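Local coordinates for protein DNA helicase RecQ (Deinococcus radiodurans, PDB 4Q48) that probably couples ATP hydrolysis to 3'-5' translocation and unwinding of duplex DNA, this chain being the catalytic core of the longer RecQ helicase, at residues A[313-318]-A[368-373]. Residues are numbered along the deposited sequence; the frame is centred on the assembly and turned at random.
Sequences LPKSME and KLDALL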
loop_
_atom_site.group_PDB
_atom_site.type_symbol
_atom_site.label_atom_id
_atom_site.label_comp_id
_atom_site.label_asym_id
_atom_site.label_seq_id
_atom_site.Cartn_x
_atom_site.Cartn_y
_atom_site.Cartn_z
ATOM N N LEU A 313 12.760 8.345 -9.073
ATOM C CA LEU A 313 11.415 8.034 -8.637
ATOM C C LEU A 313 11.244 6.540 -8.478
ATOM O O LEU A 313 11.651 5.765 -9.350
ATOM C CB LEU A 313 10.397 8.575 -9.619
ATOM C CG LEU A 313 10.074 10.048 -9.471
ATOM C CD1 LEU A 313 9.031 10.415 -10.526
ATOM C CD2 LEU A 313 9.580 10.329 -8.064
ATOM N N PRO A 314 10.621 6.125 -7.371
ATOM C CA PRO A 314 10.257 4.721 -7.213
ATOM C C PRO A 314 9.170 4.366 -8.221
ATOM O O PRO A 314 8.671 5.274 -8.875
ATOM C CB PRO A 314 9.726 4.653 -5.789
ATOM C CG PRO A 314 9.951 5.995 -5.198
ATOM C CD PRO A 314 10.079 6.955 -6.288
ATOM N N LYS A 315 8.793 3.097 -8.336
ATOM C CA LYS A 315 7.768 2.722 -9.310
ATOM C C LYS A 315 6.355 2.987 -8.780
ATOM O O LYS A 315 5.401 3.095 -9.545
ATOM C CB LYS A 315 7.900 1.246 -9.710
ATOM C CG LYS A 315 9.330 0.796 -9.993
ATOM C CD LYS A 315 9.374 -0.314 -11.065
ATOM C CE LYS A 315 10.679 -1.147 -11.055
ATOM N NZ LYS A 315 10.567 -2.625 -11.358
ATOM N N SER A 316 6.219 3.089 -7.469
ATOM C CA SER A 316 4.924 3.327 -6.874
ATOM C C SER A 316 5.018 3.801 -5.427
ATOM O O SER A 316 6.093 3.761 -4.819
ATOM C CB SER A 316 4.106 2.049 -6.947
ATOM O OG SER A 316 4.732 1.035 -6.186
ATOM N N MET A 317 3.875 4.216 -4.880
ATOM C CA MET A 317 3.755 4.526 -3.460
ATOM C C MET A 317 4.005 3.274 -2.604
ATOM O O MET A 317 4.629 3.357 -1.543
ATOM C CB MET A 317 2.375 5.112 -3.137
ATOM C CG MET A 317 2.148 6.531 -3.623
ATOM S SD MET A 317 3.202 7.732 -2.802
ATOM C CE MET A 317 2.200 8.160 -1.382
ATOM N N GLU A 318 3.498 2.127 -3.053
ATOM C CA GLU A 318 3.744 0.856 -2.363
ATOM C C GLU A 318 5.246 0.600 -2.229
ATOM O O GLU A 318 5.749 0.359 -1.125
ATOM C CB GLU A 318 3.126 -0.312 -3.129
ATOM C CG GLU A 318 1.629 -0.352 -3.185
ATOM C CD GLU A 318 1.088 0.446 -4.358
ATOM O OE1 GLU A 318 1.767 1.401 -4.803
ATOM O OE2 GLU A 318 0.003 0.082 -4.870
ATOM N N LYS A 368 -0.817 4.970 -10.596
ATOM C CA LYS A 368 0.285 4.725 -9.666
ATOM C C LYS A 368 1.156 5.946 -9.630
ATOM O O LYS A 368 1.464 6.461 -8.558
ATOM C CB LYS A 368 1.136 3.518 -10.068
ATOM C CG LYS A 368 0.531 2.151 -9.804
ATOM C CD LYS A 368 -0.196 2.079 -8.459
ATOM C CE LYS A 368 -0.726 0.664 -8.172
ATOM N NZ LYS A 368 -1.376 0.545 -6.828
ATOM N N LEU A 369 1.509 6.419 -10.824
ATOM C CA LEU A 369 2.355 7.587 -11.011
ATOM C C LEU A 369 1.669 8.860 -10.524
ATOM O O LEU A 369 2.316 9.732 -9.955
ATOM C CB LEU A 369 2.743 7.735 -12.480
ATOM C CG LEU A 369 3.470 9.046 -12.777
ATOM C CD1 LEU A 369 4.818 9.030 -12.071
ATOM C CD2 LEU A 369 3.603 9.314 -14.249
ATOM N N ASP A 370 0.369 8.983 -10.780
ATOM C CA ASP A 370 -0.375 10.170 -10.357
ATOM C C ASP A 370 -0.402 10.249 -8.838
ATOM O O ASP A 370 -0.274 11.327 -8.248
ATOM C CB ASP A 370 -1.801 10.159 -10.903
ATOM C CG ASP A 370 -2.621 11.359 -10.419
ATOM O OD1 ASP A 370 -2.463 12.510 -10.944
ATOM O OD2 ASP A 370 -3.419 11.139 -9.470
ATOM N N ALA A 371 -0.575 9.093 -8.214
ATOM C CA ALA A 371 -0.565 9.023 -6.790
ATOM C C ALA A 371 0.792 9.518 -6.302
ATOM O O ALA A 371 0.863 10.428 -5.461
ATOM C CB ALA A 371 -0.819 7.632 -6.337
ATOM N N LEU A 372 1.862 8.962 -6.873
ATOM C CA LEU A 372 3.199 9.256 -6.400
ATOM C C LEU A 372 3.550 10.745 -6.541
ATOM O O LEU A 372 3.981 11.391 -5.579
ATOM C CB LEU A 372 4.204 8.386 -7.156
ATOM C CG LEU A 372 5.667 8.467 -6.720
ATOM C CD1 LEU A 372 5.790 8.337 -5.207
ATOM C CD2 LEU A 372 6.414 7.338 -7.383
ATOM N N LEU A 373 3.297 11.288 -7.732
ATOM C CA LEU A 373 3.478 12.708 -8.010
ATOM C C LEU A 373 2.649 13.599 -7.081
ATOM O O LEU A 373 3.110 14.652 -6.630
ATOM C CB LEU A 373 3.137 13.001 -9.471
ATOM C CG LEU A 373 4.160 12.490 -10.489
ATOM C CD1 LEU A 373 3.783 12.905 -11.886
ATOM C CD2 LEU A 373 5.522 13.048 -10.173
#
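Leu372, on helix 359-376 of the zinc-binding region, sets one methyl against the turn that leads from strand 305-310 into helix 317-324 of the second helicase domain, and the other against the first residue of that helix. The chi1 of -175° sends CG of Leu372 away from its own N, and the fork of methyls reaches Pro314 on one branch and Met317 on the other. Leu372 CD2 meets the Pro314 ring at CD, 3.8 Å away, and rests on the Pro314 carbonyl oxygen, while Leu313 CD2 approaches Leu372 CD2 more loosely, at 4.4 Å. Leu372 CD1 turns to the thioether of Met317 and lies 3.6 Å from its SD. Bent at chi2 and chi3, the Met317 chain runs obliquely past Leu372, and its CG comes to 4.2 Å from Ala371 CB; Leu386 and Tyr389 of helix 382-389 also touch Met317. Without the thioether, as with an alanine at Met317, a gap is likely to open beside Leu372 CD1, and the contact with Leu386 would probably be lost. Farther along, Glu318 and Lys368 meet at about a right angle in a salt bridge, with Glu318 OE2 modelled 2.4 Å from Lys368 NZ, a length of little weight at this resolution. Glu318 OE1 accepts a weak bond from Ser316 OG, which chiefly caps Gly319 N. Lys368 NZ also forms a salt bridge with Asp184, in the first helicase domain, and a hydrogen bond with Tyr389 OH. Apolar packing thus joins helicase domain to zinc-binding region, whereas the lysine, paired with two carboxylates, probably stays protonated and adds an ionic tie to the first helicase domain.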